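Tryparedoxin (Leishmania major, PDB 3S9F) probably acts as a thioredoxin-fold disulfide reductase, passing electrons to the tryparedoxin peroxidase of the parasite's detoxification pathway. Local coordinates at residues A[84-89]-A[105-110]. Residues are numbered along the deposited sequence; the frame is centred on the assembly and turned at random.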
ATOM      1  N   GLU A  84       6.753   8.324  15.183  1.00 20.39           N
ATOM      2  CA  GLU A  84       5.621   8.893  14.461  1.00 18.50           C
ATOM      3  C   GLU A  84       4.374   8.092  14.778  1.00 17.14           C
ATOM      4  O   GLU A  84       4.461   6.928  15.186  1.00 16.88           O
ATOM      5  CB  GLU A  84       5.912   8.923  12.937  1.00 18.82           C
ATOM      6  CG  GLU A  84       4.851   9.641  12.091  1.00 19.16           C
ATOM      7  CD  GLU A  84       4.579  11.056  12.572  1.00 24.12           C
ATOM      8  OE1 GLU A  84       5.248  11.990  12.070  1.00 24.65           O
ATOM      9  OE2 GLU A  84       3.715  11.235  13.463  1.00 21.87           O
ATOM     10  N   ILE A  85       3.205   8.711  14.619  1.00 15.06           N
ATOM     11  CA  ILE A  85       1.963   7.970  14.818  1.00 14.81           C
ATOM     12  C   ILE A  85       1.129   8.076  13.562  1.00 14.49           C
ATOM     13  O   ILE A  85       1.052   9.155  12.934  1.00 15.67           O
ATOM     14  CB  ILE A  85       1.166   8.433  16.058  1.00 14.73           C
ATOM     15  CG1 ILE A  85       2.000   8.182  17.336  1.00 14.39           C
ATOM     16  CG2 ILE A  85      -0.164   7.643  16.179  1.00 14.43           C
ATOM     17  CD1 ILE A  85       1.324   8.674  18.613  1.00 13.97           C
ATOM     18  N   ILE A  86       0.522   6.952  13.185  1.00 14.17           N
ATOM     19  CA  ILE A  86      -0.378   6.930  12.037  1.00 13.92           C
ATOM     20  C   ILE A  86      -1.746   6.454  12.484  1.00 13.36           C
ATOM     21  O   ILE A  86      -1.887   5.318  12.946  1.00 13.37           O
ATOM     22  CB  ILE A  86       0.135   5.964  10.921  1.00 14.54           C
ATOM     23  CG1 ILE A  86       1.527   6.388  10.440  1.00 15.67           C
ATOM     24  CG2 ILE A  86      -0.899   5.930   9.751  1.00 15.79           C
ATOM     25  CD1 ILE A  86       2.246   5.353   9.540  1.00 17.52           C
ATOM     26  N   LEU A  87      -2.755   7.306  12.351  1.00 13.77           N
ATOM     27  CA  LEU A  87      -4.145   6.900  12.634  1.00 13.41           C
ATOM     28  C   LEU A  87      -4.628   5.811  11.675  1.00 14.13           C
ATOM     29  O   LEU A  87      -4.461   5.938  10.461  1.00 14.05           O
ATOM     30  CB  LEU A  87      -5.078   8.118  12.571  1.00 14.09           C
ATOM     31  CG  LEU A  87      -6.569   7.798  12.773  1.00 13.60           C
ATOM     32  CD1 LEU A  87      -6.845   7.306  14.227  1.00 14.65           C
ATOM     33  CD2 LEU A  87      -7.391   9.050  12.456  1.00 15.37           C
ATOM     34  N   ALA A  88      -5.183   4.728  12.249  1.00 13.84           N
ATOM     35  CA  ALA A  88      -5.832   3.667  11.478  1.00 14.52           C
ATOM     36  C   ALA A  88      -7.261   3.640  12.006  1.00 15.37           C
ATOM     37  O   ALA A  88      -7.597   2.920  12.968  1.00 16.49           O
ATOM     38  CB  ALA A  88      -5.115   2.340  11.693  1.00 14.11           C
ATOM     39  N   SER A  89      -8.091   4.454  11.370  1.00 15.01           N
ATOM     40  CA  SER A  89      -9.392   4.818  11.921  1.00 16.36           C
ATOM     41  C   SER A  89     -10.472   3.776  11.733  1.00 16.50           C
ATOM     42  O   SER A  89     -10.642   3.241  10.639  1.00 16.70           O
ATOM     43  CB  SER A  89      -9.881   6.123  11.295  1.00 17.14           C
ATOM     44  OG  SER A  89     -11.175   6.402  11.805  1.00 19.88           O
ATOM     45  N   PRO A 105      -2.273  15.540  16.042  1.00 22.85           N
ATOM     46  CA  PRO A 105      -1.122  16.223  15.443  1.00 23.77           C
ATOM     47  C   PRO A 105      -0.288  15.330  14.537  1.00 22.32           C
ATOM     48  O   PRO A 105       0.694  15.778  13.979  1.00 22.67           O
ATOM     49  CB  PRO A 105      -0.279  16.587  16.656  1.00 24.22           C
ATOM     50  CG  PRO A 105      -0.621  15.599  17.658  1.00 24.93           C
ATOM     51  CD  PRO A 105      -2.051  15.243  17.458  1.00 23.25           C
ATOM     52  N   TRP A 106      -0.681  14.074  14.421  1.00 19.86           N
ATOM     53  CA  TRP A 106       0.081  13.103  13.666  1.00 19.00           C
ATOM     54  C   TRP A 106      -0.489  12.784  12.278  1.00 17.95           C
ATOM     55  O   TRP A 106      -1.218  13.565  11.718  1.00 18.00           O
ATOM     56  CB  TRP A 106       0.275  11.839  14.500  1.00 17.30           C
ATOM     57  CG  TRP A 106      -0.964  11.330  15.090  1.00 16.21           C
ATOM     58  CD1 TRP A 106      -1.994  10.753  14.433  1.00 15.17           C
ATOM     59  CD2 TRP A 106      -1.325  11.331  16.472  1.00 16.46           C
ATOM     60  NE1 TRP A 106      -2.975  10.397  15.303  1.00 13.36           N
ATOM     61  CE2 TRP A 106      -2.587  10.738  16.568  1.00 16.76           C
ATOM     62  CE3 TRP A 106      -0.709  11.781  17.635  1.00 18.84           C
ATOM     63  CZ2 TRP A 106      -3.238  10.589  17.767  1.00 15.53           C
ATOM     64  CZ3 TRP A 106      -1.348  11.622  18.812  1.00 16.08           C
ATOM     65  CH2 TRP A 106      -2.605  11.039  18.878  1.00 17.49           C
ATOM     66  N   LEU A 107      -0.114  11.631  11.738  1.00 16.75           N
ATOM     67  CA  LEU A 107      -0.499  11.219  10.388  1.00 16.45           C
ATOM     68  C   LEU A 107      -1.737  10.328  10.353  1.00 15.85           C
ATOM     69  O   LEU A 107      -2.142   9.831  11.353  1.00 15.59           O
ATOM     70  CB  LEU A 107       0.638  10.427   9.748  1.00 17.07           C
ATOM     71  CG  LEU A 107       2.038  11.045   9.740  1.00 18.08           C
ATOM     72  CD1 LEU A 107       3.061  10.182   9.060  1.00 20.54           C
ATOM     73  CD2 LEU A 107       1.956  12.359   9.079  1.00 21.71           C
ATOM     74  N   SER A 108      -2.298  10.113   9.171  1.00 15.28           N
ATOM     75  CA  SER A 108      -3.405   9.138   9.065  1.00 14.21           C
ATOM     76  C   SER A 108      -3.346   8.375   7.757  1.00 13.75           C
ATOM     77  O   SER A 108      -2.959   8.882   6.725  1.00 14.88           O
ATOM     78  CB  SER A 108      -4.788   9.832   9.189  1.00 14.66           C
ATOM     79  OG  SER A 108      -5.857   8.887   9.189  1.00 15.27           O
ATOM     80  N   ILE A 109      -3.768   7.123   7.811  1.00 12.97           N
ATOM     81  CA  ILE A 109      -4.188   6.448   6.595  1.00 13.89           C
ATOM     82  C   ILE A 109      -5.439   7.200   6.101  1.00 15.07           C
ATOM     83  O   ILE A 109      -6.333   7.509   6.901  1.00 15.96           O
ATOM     84  CB  ILE A 109      -4.517   4.979   6.927  1.00 13.31           C
ATOM     85  CG1 ILE A 109      -3.228   4.243   7.362  1.00 14.44           C
ATOM     86  CG2 ILE A 109      -5.200   4.292   5.732  1.00 16.35           C
ATOM     87  CD1 ILE A 109      -3.500   2.907   8.112  1.00 15.82           C
ATOM     88  N   PRO A 110      -5.498   7.526   4.796  1.00 16.48           N
ATOM     89  CA  PRO A 110      -6.640   8.291   4.318  1.00 18.55           C
ATOM     90  C   PRO A 110      -7.947   7.530   4.532  1.00 19.53           C
ATOM     91  O   PRO A 110      -7.974   6.288   4.525  1.00 18.87           O
ATOM     92  CB  PRO A 110      -6.359   8.456   2.829  1.00 19.83           C
ATOM     93  CG  PRO A 110      -4.863   8.391   2.724  1.00 20.24           C
ATOM     94  CD  PRO A 110      -4.460   7.360   3.765  1.00 16.18           C
TER
HETATM   95  O   HOH W   1      -7.561   5.642   8.937  1.00 13.94           O
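W106 holds CG between its backbone N and carbonyl carbon (chi1 50°), which turns one face of the indole to I85. I85 sets CG2 anti to its own N. The pair belongs to the beta-alpha-beta unit of the thioredoxin fold: strand 83-89, helix 94-101 and the short parallel strand 107-108. The CG2 methyl of I85 sits over one face of the indole, 3.8 Å from the centroid of the five-membered ring and 4° off its normal, a CH-pi contact. I85 CD1 reaches the six-membered ring near CE3, and P105 CD lies over the opposite face, toward the rim.

Three backbone bonds join the strands. L107 N donates to I85 O, L87 N to L107 O at 2.8 Å, and I109 N to L87 O. The L87 bond is nearly straight, 173° at the hydrogen. On the other edge of strand 83-89, backbone bonds to strand 50-56 place this pair inside the central sheet.

I86 and L107 share one face of the sheet. I86 CG2 meets I109 CG1 at 3.7 Å, the two side chains crossing at about a right angle. L87 and S108 share the other face, where F97 of helix 94-101 touches both. W106 NE1 is buried near L87 CB and has no hydrogen-bond partner in the model.

E84 bends at chi2, and its CG packs against L107 CD1 at 3.6 Å. Its OE2 is gripped twice, by Y74 OH and by I85 N at 2.8 Å, which should hold the carboxylate in place. A water accepts from S89 N and lies 3.0 Å from I109 O. That same carbonyl receives the S108 hydroxyl, whose OG stands above the carbonyl plane, 2.7 Å from I109 O.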